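Local coordinates for protein (hdlp (histone deacetylase-like protein)) (Aquifex aeolicus, PDB 1C3P), which is a zinc-binding homologue of the histone deacetylases that probably removes acetyl groups from its substrate and may serve acetoin breakdown, at residues H61-D64 against Y65-L69; G81-E84 against K85-G89; F233-E236 against K237-E240; I281-V285 against F286-V290. All coordinates share one frame; numbering follows the deposited sequence.

Contact 1 of 4, residues H61-D64 against Y65-L69; sequences HTED and YINTL
His61 and Tyr65 lie side by side where the chain enters the first turn of helix 63-75, with Thr62 at the N-cap position just ahead of it. Apolar and aromatic contacts pack against this turn. CD2 of His61 reaches the edge of the Tyr65 ring, 3.6 Å from CE2, and the two planes meet obliquely at 44°. Ile66 crosses the histidine at about a right angle, its CD1 3.6 Å from His61 CB. Because Tyr65 CG stands opposite its own amide nitrogen (chi1 174°), the ring runs beside the imidazole, and the phenol OH continues to a hydrogen bond with the carbonyl of Tyr143. His61 ND1 is buried without a polar partner.

The polar side-chain contacts centre on Asp64. Its OD2 receives the hydroxyl OG1 of Thr62 at 2.6 Å, which holds the carboxylate against the start of the helix, although the Thr62 side chain itself makes no capping bond; Tyr65 N adds only a weak, bent bond to OD2. Thr62 OG1 also bonds to Ser136 OG.

Backbone bonds supply the rest. Ile66 N donates to Thr62 O at 3.1 Å, almost straight at 173°, and Asn67 N to Glu63 O at 2.8 Å. At the next carbonyl, Asp64 O takes two donors from opposite faces of its plane, both from Thr68 one turn on: N at 3.0 Å and OG1 at 2.7 Å.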
loop_
_atom_site.group_PDB
_atom_site.type_symbol
_atom_site.label_atom_id
_atom_site.label_comp_id
_atom_site.label_asym_id
_atom_site.label_seq_id
_atom_site.Cartn_x
_atom_site.Cartn_y
_atom_site.Cartn_z
ATOM N N HIS A 61 -7.998 -10.188 12.986
ATOM C CA HIS A 61 -7.755 -11.605 12.728
ATOM C C HIS A 61 -8.207 -12.541 13.829
ATOM O O HIS A 61 -8.315 -12.136 14.987
ATOM C CB HIS A 61 -6.268 -11.828 12.437
ATOM C CG HIS A 61 -5.839 -11.246 11.131
ATOM N ND1 HIS A 61 -5.158 -10.052 11.029
ATOM C CD2 HIS A 61 -6.036 -11.678 9.865
ATOM C CE1 HIS A 61 -4.950 -9.776 9.752
ATOM N NE2 HIS A 61 -5.473 -10.746 9.027
ATOM N N THR A 62 -8.499 -13.791 13.456
ATOM C CA THR A 62 -8.933 -14.786 14.444
ATOM C C THR A 62 -7.733 -15.439 15.106
ATOM O O THR A 62 -6.653 -15.543 14.517
ATOM C CB THR A 62 -9.821 -15.875 13.812
ATOM O OG1 THR A 62 -9.130 -16.513 12.730
ATOM C CG2 THR A 62 -11.101 -15.262 13.301
ATOM N N GLU A 63 -7.919 -15.870 16.345
ATOM C CA GLU A 63 -6.834 -16.480 17.096
ATOM C C GLU A 63 -6.184 -17.696 16.487
ATOM O O GLU A 63 -4.963 -17.823 16.536
ATOM C CB GLU A 63 -7.284 -16.844 18.507
ATOM C CG GLU A 63 -7.186 -15.735 19.511
ATOM C CD GLU A 63 -7.190 -16.266 20.932
ATOM O OE1 GLU A 63 -6.275 -17.051 21.270
ATOM O OE2 GLU A 63 -8.104 -15.902 21.705
ATOM N N ASP A 64 -6.990 -18.605 15.942
ATOM C CA ASP A 64 -6.448 -19.826 15.352
ATOM C C ASP A 64 -5.508 -19.492 14.182
ATOM O O ASP A 64 -4.461 -20.133 14.013
ATOM C CB ASP A 64 -7.564 -20.744 14.845
ATOM C CG ASP A 64 -8.424 -20.087 13.769
ATOM O OD1 ASP A 64 -9.106 -20.815 13.013
ATOM O OD2 ASP A 64 -8.437 -18.841 13.687
ATOM N N TYR A 65 -5.893 -18.505 13.375
ATOM C CA TYR A 65 -5.078 -18.083 12.232
ATOM C C TYR A 65 -3.771 -17.447 12.718
ATOM O O TYR A 65 -2.700 -17.825 12.255
ATOM C CB TYR A 65 -5.857 -17.095 11.327
ATOM C CG TYR A 65 -5.016 -16.519 10.199
ATOM C CD1 TYR A 65 -4.344 -17.358 9.299
ATOM C CD2 TYR A 65 -4.866 -15.135 10.048
ATOM C CE1 TYR A 65 -3.536 -16.832 8.279
ATOM C CE2 TYR A 65 -4.059 -14.599 9.032
ATOM C CZ TYR A 65 -3.394 -15.445 8.157
ATOM O OH TYR A 65 -2.555 -14.915 7.195
ATOM N N ILE A 66 -3.861 -16.505 13.652
ATOM C CA ILE A 66 -2.670 -15.850 14.181
ATOM C C ILE A 66 -1.769 -16.887 14.820
ATOM O O ILE A 66 -0.569 -16.870 14.574
ATOM C CB ILE A 66 -3.028 -14.760 15.231
ATOM C CG1 ILE A 66 -3.793 -13.633 14.548
ATOM C CG2 ILE A 66 -1.757 -14.215 15.899
ATOM C CD1 ILE A 66 -2.955 -12.919 13.471
ATOM N N ASN A 67 -2.333 -17.795 15.625
ATOM C CA ASN A 67 -1.500 -18.809 16.275
ATOM C C ASN A 67 -0.792 -19.686 15.258
ATOM O O ASN A 67 0.346 -20.118 15.489
ATOM C CB ASN A 67 -2.296 -19.696 17.243
ATOM C CG ASN A 67 -2.725 -18.957 18.505
ATOM O OD1 ASN A 67 -2.161 -17.929 18.862
ATOM N ND2 ASN A 67 -3.717 -19.495 19.192
ATOM N N THR A 68 -1.446 -19.928 14.127
ATOM C CA THR A 68 -0.848 -20.746 13.087
ATOM C C THR A 68 0.343 -20.025 12.456
ATOM O O THR A 68 1.366 -20.642 12.170
ATOM C CB THR A 68 -1.869 -21.110 11.996
ATOM O OG1 THR A 68 -2.919 -21.902 12.580
ATOM C CG2 THR A 68 -1.204 -21.921 10.903
ATOM N N LEU A 69 0.221 -18.719 12.253
ATOM C CA LEU A 69 1.334 -17.970 11.681
ATOM C C LEU A 69 2.537 -18.017 12.627
ATOM O O LEU A 69 3.685 -18.161 12.194
ATOM C CB LEU A 69 0.946 -16.504 11.440
ATOM C CG LEU A 69 -0.128 -16.195 10.394
ATOM C CD1 LEU A 69 -0.471 -14.711 10.416
ATOM C CD2 LEU A 69 0.374 -16.597 9.027
#

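Contact 2 of 4, residues G81-E84 against K85-G89; sequences GARE and KYNIG
The aliphatic stem of Arg83 runs past the carbonyl of Ile88, with CG 3.4 Å from Ile88 O. Arg83 CA also points its hydrogen at this oxygen, at 3.2 Å; Ile88 O is buried and finds no conventional donor. A bend at chi2 (-50°) then swings the arginine chain along the 87-89 backbone. Across the turn, Ala82 CB sits in the plane of the Tyr86 ring, at its edge, 3.9 Å from CD2. One face of the same ring carries Lys85 CG, 3.4 Å above the ring plane and over its centre, before the rest of the lysine chain bends away.

These contacts are set by the short helix 82-86, which Gly81 precedes at the N-cap position. Lys85 N binds Gly81 O at 3.1 Å and Tyr86 N binds Ala82 O at 2.9 Å, the latter donor lying above the carbonyl plane. Asn87 then turns to left-handed backbone angles (phi 63°), and the chain doubles back: a weak bond joins Asn87 N to Arg83 O, and a second weak one, 3.4 Å long, brings Ile88 N to the already used Ala82 O.

Further out, helix 63-75 covers the Ala82 and Tyr86 side, where Thr68 touches both residues. Arg137 donates to the carbonyl of Glu84, and the backbone of Tyr86 bonds to that of Ala138.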
loop_
_atom_site.group_PDB
_atom_site.type_symbol
_atom_site.label_atom_id
_atom_site.label_comp_id
_atom_site.label_asym_id
_atom_site.label_seq_id
_atom_site.Cartn_x
_atom_site.Cartn_y
_atom_site.Cartn_z
ATOM N N GLY A 81 -2.709 -29.363 7.479
ATOM C CA GLY A 81 -3.993 -28.709 7.260
ATOM C C GLY A 81 -3.948 -27.196 7.031
ATOM O O GLY A 81 -4.960 -26.606 6.649
ATOM N N ALA A 82 -2.797 -26.560 7.236
ATOM C CA ALA A 82 -2.706 -25.094 7.084
ATOM C C ALA A 82 -2.586 -24.576 5.654
ATOM O O ALA A 82 -2.918 -23.424 5.370
ATOM C CB ALA A 82 -1.529 -24.549 7.932
ATOM N N ARG A 83 -2.086 -25.405 4.749
ATOM C CA ARG A 83 -1.946 -24.964 3.366
ATOM C C ARG A 83 -3.355 -24.754 2.841
ATOM O O ARG A 83 -3.671 -23.738 2.234
ATOM C CB ARG A 83 -1.248 -26.041 2.528
ATOM C CG ARG A 83 -0.484 -25.500 1.342
ATOM C CD ARG A 83 -1.301 -24.558 0.501
ATOM N NE ARG A 83 -0.488 -23.967 -0.556
ATOM C CZ ARG A 83 -0.943 -23.091 -1.447
ATOM N NH1 ARG A 83 -2.210 -22.702 -1.405
ATOM N NH2 ARG A 83 -0.135 -22.610 -2.384
ATOM N N GLU A 84 -4.206 -25.729 3.097
ATOM C CA GLU A 84 -5.587 -25.677 2.643
ATOM C C GLU A 84 -6.450 -24.661 3.384
ATOM O O GLU A 84 -7.168 -23.868 2.772
ATOM C CB GLU A 84 -6.227 -27.051 2.792
ATOM C CG GLU A 84 -5.907 -27.721 4.115
ATOM C CD GLU A 84 -4.763 -28.738 4.018
ATOM O OE1 GLU A 84 -5.075 -29.963 4.044
ATOM O OE2 GLU A 84 -3.573 -28.316 3.909
ATOM N N LYS A 85 -6.369 -24.699 4.704
ATOM C CA LYS A 85 -7.156 -23.826 5.560
ATOM C C LYS A 85 -6.738 -22.349 5.638
ATOM O O LYS A 85 -7.592 -21.461 5.618
ATOM C CB LYS A 85 -7.163 -24.402 6.979
ATOM C CG LYS A 85 -7.830 -23.508 8.020
ATOM C CD LYS A 85 -9.337 -23.606 7.989
ATOM C CE LYS A 85 -9.790 -24.895 8.640
ATOM N NZ LYS A 85 -9.313 -24.940 10.050
ATOM N N TYR A 86 -5.438 -22.097 5.715
ATOM C CA TYR A 86 -4.945 -20.731 5.884
ATOM C C TYR A 86 -4.169 -20.154 4.720
ATOM O O TYR A 86 -3.683 -19.015 4.805
ATOM C CB TYR A 86 -4.081 -20.685 7.136
ATOM C CG TYR A 86 -4.838 -21.119 8.367
ATOM C CD1 TYR A 86 -5.913 -20.367 8.844
ATOM C CD2 TYR A 86 -4.457 -22.262 9.078
ATOM C CE1 TYR A 86 -6.591 -20.735 10.004
ATOM C CE2 TYR A 86 -5.123 -22.639 10.228
ATOM C CZ TYR A 86 -6.189 -21.868 10.687
ATOM O OH TYR A 86 -6.845 -22.241 11.825
ATOM N N ASN A 87 -4.033 -20.943 3.656
ATOM C CA ASN A 87 -3.342 -20.518 2.424
ATOM C C ASN A 87 -1.861 -20.223 2.679
ATOM O O ASN A 87 -1.253 -19.392 1.996
ATOM C CB ASN A 87 -4.039 -19.263 1.853
ATOM C CG ASN A 87 -3.905 -19.138 0.329
ATOM O OD1 ASN A 87 -4.232 -18.092 -0.260
ATOM N ND2 ASN A 87 -3.453 -20.202 -0.312
ATOM N N ILE A 88 -1.280 -20.922 3.653
ATOM C CA ILE A 88 0.133 -20.743 3.996
ATOM C C ILE A 88 1.018 -21.849 3.431
ATOM O O ILE A 88 0.613 -23.001 3.413
ATOM C CB ILE A 88 0.318 -20.760 5.537
ATOM C CG1 ILE A 88 -0.361 -19.542 6.138
ATOM C CG2 ILE A 88 1.794 -20.742 5.901
ATOM C CD1 ILE A 88 0.215 -18.279 5.621
ATOM N N GLY A 89 2.223 -21.498 2.986
ATOM C CA GLY A 89 3.133 -22.526 2.509
ATOM C C GLY A 89 3.435 -22.577 1.030
ATOM O O GLY A 89 4.498 -23.073 0.659
#

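Contact 3 of 4, residues F233-E236 against K237-E240; sequences FALE and KSLE
Lys237 brings its amine close beside the ring of Phe233, one turn earlier in helix 228-245, the two side chains crossing at a slant. Phe233 CG and Lys237 CG each stand opposite their own backbone nitrogen (chi1 170° and -168°), and bends at chi2 and chi3 of the lysine carry NZ obliquely to 3.1 Å from Phe233 CZ. Leu368 of helix 362-372 touches both residues.

Leu235 and Leu239 also meet aslant, a methyl of Leu235 against the branch point of Leu239, CD2 to CG 3.6 Å. Beyond them lies helix 272-286, where Leu239 also rests on Ile281 and Val285. With alanine in place of Leu239, a gap would probably open beside Leu235 CD2, and Ile281 and Val285 would lose the part of their apolar contact that the leucine gives.

Ser238 turns inward toward strands 185-192 and 217-222. With chi1 at 63°, OG folds back over the preceding turn, 2.9 Å from Ala234 O and 3.1 Å from Leu235 O. Its single proton may serve either carbonyl. The buried hydroxyl is thus satisfied by the helix's own backbone, which lets a polar residue sit against the apolar leucines and isoleucine of the sheet.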
loop_
_atom_site.group_PDB
_atom_site.type_symbol
_atom_site.label_atom_id
_atom_site.label_comp_id
_atom_site.label_asym_id
_atom_site.label_seq_id
_atom_site.Cartn_x
_atom_site.Cartn_y
_atom_site.Cartn_z
ATOM N N PHE A 233 -7.667 11.324 -13.728
ATOM C CA PHE A 233 -9.065 11.539 -14.095
ATOM C C PHE A 233 -9.928 10.631 -13.226
ATOM O O PHE A 233 -10.907 11.062 -12.605
ATOM C CB PHE A 233 -9.293 11.140 -15.558
ATOM C CG PHE A 233 -10.746 11.089 -15.962
ATOM C CD1 PHE A 233 -11.402 12.235 -16.407
ATOM C CD2 PHE A 233 -11.440 9.887 -15.937
ATOM C CE1 PHE A 233 -12.731 12.181 -16.836
ATOM C CE2 PHE A 233 -12.776 9.812 -16.359
ATOM C CZ PHE A 233 -13.421 10.959 -16.813
ATOM N N ALA A 234 -9.562 9.352 -13.210
ATOM C CA ALA A 234 -10.300 8.350 -12.449
ATOM C C ALA A 234 -10.332 8.691 -10.965
ATOM O O ALA A 234 -11.354 8.535 -10.290
ATOM C CB ALA A 234 -9.650 6.950 -12.669
ATOM N N LEU A 235 -9.200 9.143 -10.455
ATOM C CA LEU A 235 -9.089 9.491 -9.040
ATOM C C LEU A 235 -10.017 10.657 -8.668
ATOM O O LEU A 235 -10.804 10.570 -7.721
ATOM C CB LEU A 235 -7.644 9.884 -8.726
ATOM C CG LEU A 235 -7.031 9.532 -7.368
ATOM C CD1 LEU A 235 -6.090 10.667 -6.976
ATOM C CD2 LEU A 235 -8.103 9.304 -6.300
ATOM N N GLU A 236 -9.927 11.751 -9.420
ATOM C CA GLU A 236 -10.752 12.934 -9.148
ATOM C C GLU A 236 -12.246 12.623 -9.204
ATOM O O GLU A 236 -13.018 13.047 -8.337
ATOM C CB GLU A 236 -10.446 14.042 -10.161
ATOM C CG GLU A 236 -8.991 14.425 -10.226
ATOM C CD GLU A 236 -8.685 15.366 -11.377
ATOM O OE1 GLU A 236 -8.905 14.983 -12.557
ATOM O OE2 GLU A 236 -8.219 16.486 -11.091
ATOM N N LYS A 237 -12.648 11.885 -10.232
ATOM C CA LYS A 237 -14.047 11.531 -10.399
ATOM C C LYS A 237 -14.540 10.573 -9.316
ATOM O O LYS A 237 -15.662 10.710 -8.820
ATOM C CB LYS A 237 -14.250 10.932 -11.792
ATOM C CG LYS A 237 -15.690 10.778 -12.198
ATOM C CD LYS A 237 -15.834 11.066 -13.681
ATOM C CE LYS A 237 -15.415 12.502 -13.975
ATOM N NZ LYS A 237 -15.511 12.828 -15.419
ATOM N N SER A 238 -13.721 9.594 -8.940
ATOM C CA SER A 238 -14.171 8.671 -7.910
ATOM C C SER A 238 -14.236 9.358 -6.539
ATOM O O SER A 238 -15.125 9.071 -5.733
ATOM C CB SER A 238 -13.272 7.419 -7.864
ATOM O OG SER A 238 -11.943 7.721 -7.522
ATOM N N LEU A 239 -13.311 10.274 -6.264
ATOM C CA LEU A 239 -13.353 10.966 -4.981
ATOM C C LEU A 239 -14.628 11.787 -4.878
ATOM O O LEU A 239 -15.194 11.928 -3.795
ATOM C CB LEU A 239 -12.133 11.876 -4.792
ATOM C CG LEU A 239 -10.747 11.223 -4.732
ATOM C CD1 LEU A 239 -9.686 12.318 -4.627
ATOM C CD2 LEU A 239 -10.630 10.288 -3.537
ATOM N N GLU A 240 -15.093 12.316 -6.003
ATOM C CA GLU A 240 -16.308 13.119 -5.994
ATOM C C GLU A 240 -17.507 12.234 -5.648
ATOM O O GLU A 240 -18.415 12.649 -4.919
ATOM C CB GLU A 240 -16.487 13.814 -7.358
ATOM C CG GLU A 240 -17.703 14.721 -7.461
ATOM C CD GLU A 240 -17.639 15.645 -8.668
ATOM O OE1 GLU A 240 -17.494 15.143 -9.805
ATOM O OE2 GLU A 240 -17.733 16.880 -8.474
#

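Contact 4 of 4, residues I281-V285 against F286-V290; sequences IVREV and FGEGV
Arg283 meets the chain that leaves its helix at several points along its length. Its CB passes 3.8 Å from Gly287 O, the same carbonyl that faces the hydrogen of Arg283 CA, and CG follows at 4.0 Å from that oxygen. A bend at chi3 (69°) then turns the guanidinium toward Glu288. There NE and NH2 both close on one atom, Glu288 OE2, at 3.0 and 2.9 Å, a side-on salt bridge in which the oxygen lies nearly in the guanidinium plane while the carboxylate plane is turned 76° against it. The two nitrogens come from opposite faces of the carboxylate, both on the syn side. The remaining nitrogen, NH1, forms a salt bridge with Glu312, and Glu288 OE1 is held by the hydroxyl of Tyr291.

The backbone here is the C-terminal end of helix 272-286, the helix of the beta-alpha-beta crossover from strand 250-254 to the adjacent parallel strand 290-292. Phe286 N bonds to Val282 O at 2.8 Å and Gly287 N to Arg283 O at 2.7 Å, after which Gly287 leaves helical geometry with positive phi. Val285 CG1 makes a CH-pi contact over one face of the Phe286 ring, 3.8 Å from its centroid.

A methionine in place of Arg283 would probably leave both Glu288 and Glu312 without their positive mate and Glu288 OE2 without its paired donors. The salt bridge ties the last turn of helix 272-286 to Glu288 in the loop before strand 290-292, and one cation shared between two acids probably offsets only part of their negative charge.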
loop_
_atom_site.group_PDB
_atom_site.type_symbol
_atom_site.label_atom_id
_atom_site.label_comp_id
_atom_site.label_asym_id
_atom_site.label_seq_id
_atom_site.Cartn_x
_atom_site.Cartn_y
_atom_site.Cartn_z
ATOM N N ILE A 281 -3.966 15.310 -4.448
ATOM C CA ILE A 281 -5.366 15.465 -4.817
ATOM C C ILE A 281 -6.252 14.904 -3.699
ATOM O O ILE A 281 -7.311 15.460 -3.395
ATOM C CB ILE A 281 -5.691 14.706 -6.117
ATOM C CG1 ILE A 281 -5.055 15.413 -7.312
ATOM C CG2 ILE A 281 -7.190 14.602 -6.293
ATOM C CD1 ILE A 281 -5.289 14.687 -8.634
ATOM N N VAL A 282 -5.836 13.793 -3.098
ATOM C CA VAL A 282 -6.625 13.195 -2.022
ATOM C C VAL A 282 -6.654 14.157 -0.837
ATOM O O VAL A 282 -7.704 14.399 -0.233
ATOM C CB VAL A 282 -6.045 11.833 -1.566
ATOM C CG1 VAL A 282 -6.716 11.401 -0.271
ATOM C CG2 VAL A 282 -6.302 10.772 -2.642
ATOM N N ARG A 283 -5.500 14.727 -0.527
ATOM C CA ARG A 283 -5.414 15.662 0.589
ATOM C C ARG A 283 -6.237 16.929 0.357
ATOM O O ARG A 283 -6.775 17.502 1.305
ATOM C CB ARG A 283 -3.957 16.021 0.843
ATOM C CG ARG A 283 -3.111 14.835 1.304
ATOM C CD ARG A 283 -1.641 15.173 1.269
ATOM N NE ARG A 283 -1.269 16.145 2.287
ATOM C CZ ARG A 283 -0.234 16.967 2.184
ATOM N NH1 ARG A 283 0.533 16.941 1.098
ATOM N NH2 ARG A 283 0.044 17.804 3.172
ATOM N N GLU A 284 -6.335 17.370 -0.892
ATOM C CA GLU A 284 -7.119 18.572 -1.180
ATOM C C GLU A 284 -8.597 18.291 -1.010
ATOM O O GLU A 284 -9.369 19.188 -0.693
ATOM C CB GLU A 284 -6.890 19.058 -2.606
ATOM C CG GLU A 284 -5.466 19.423 -2.905
ATOM C CD GLU A 284 -5.282 19.816 -4.348
ATOM O OE1 GLU A 284 -5.603 18.990 -5.231
ATOM O OE2 GLU A 284 -4.817 20.946 -4.597
ATOM N N VAL A 285 -8.994 17.043 -1.232
ATOM C CA VAL A 285 -10.396 16.685 -1.111
ATOM C C VAL A 285 -10.765 16.350 0.324
ATOM O O VAL A 285 -11.789 16.804 0.822
ATOM C CB VAL A 285 -10.762 15.467 -2.004
ATOM C CG1 VAL A 285 -12.225 15.099 -1.811
ATOM C CG2 VAL A 285 -10.501 15.788 -3.477
ATOM N N PHE A 286 -9.933 15.563 1.001
ATOM C CA PHE A 286 -10.263 15.183 2.362
ATOM C C PHE A 286 -9.381 15.694 3.493
ATOM O O PHE A 286 -9.588 15.334 4.656
ATOM C CB PHE A 286 -10.374 13.657 2.456
ATOM C CG PHE A 286 -11.535 13.089 1.698
ATOM C CD1 PHE A 286 -11.342 12.418 0.491
ATOM C CD2 PHE A 286 -12.839 13.257 2.174
ATOM C CE1 PHE A 286 -12.428 11.922 -0.227
ATOM C CE2 PHE A 286 -13.933 12.765 1.462
ATOM C CZ PHE A 286 -13.728 12.097 0.259
ATOM N N GLY A 287 -8.417 16.545 3.170
ATOM C CA GLY A 287 -7.542 17.056 4.206
ATOM C C GLY A 287 -6.524 16.002 4.578
ATOM O O GLY A 287 -6.238 15.098 3.782
ATOM N N GLU A 288 -5.980 16.105 5.787
ATOM C CA GLU A 288 -4.977 15.152 6.250
ATOM C C GLU A 288 -5.571 13.834 6.746
ATOM O O GLU A 288 -6.638 13.802 7.372
ATOM C CB GLU A 288 -4.133 15.757 7.370
ATOM C CG GLU A 288 -3.261 16.942 6.949
ATOM C CD GLU A 288 -2.308 16.602 5.817
ATOM O OE1 GLU A 288 -1.604 15.572 5.909
ATOM O OE2 GLU A 288 -2.249 17.373 4.838
ATOM N N GLY A 289 -4.855 12.753 6.457
ATOM C CA GLY A 289 -5.281 11.428 6.864
ATOM C C GLY A 289 -4.085 10.602 7.297
ATOM O O GLY A 289 -3.001 11.146 7.472
ATOM N N VAL A 290 -4.284 9.296 7.464
ATOM C CA VAL A 290 -3.224 8.385 7.876
ATOM C C VAL A 290 -2.665 7.768 6.592
ATOM O O VAL A 290 -3.427 7.218 5.784
ATOM C CB VAL A 290 -3.803 7.290 8.825
ATOM C CG1 VAL A 290 -2.725 6.267 9.226
ATOM C CG2 VAL A 290 -4.368 7.967 10.082
#

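Along the chain the four contacts follow one another in series, and in space they form two pairs. Contacts 1 and 2, on the successive helices 63-75 and 82-86, have centres 12 Å apart and touch, Tyr65 packing on Tyr86 and Leu69 on Ile88. Contacts 3 and 4, on helices 228-245 and 272-286, lie 13 Å apart between centres, joined where Leu239 meets Ile281, Val285 and Phe286. Between the pairs the centres are 34 to 39 Å apart; contact 3 lies across the chain's centre from contacts 1 and 2, and contact 4 from contact 2. The second pair flanks the parallel sheet of this alpha/beta fold. The pairs do not touch, forming separate local parts of one histone deacetylase domain.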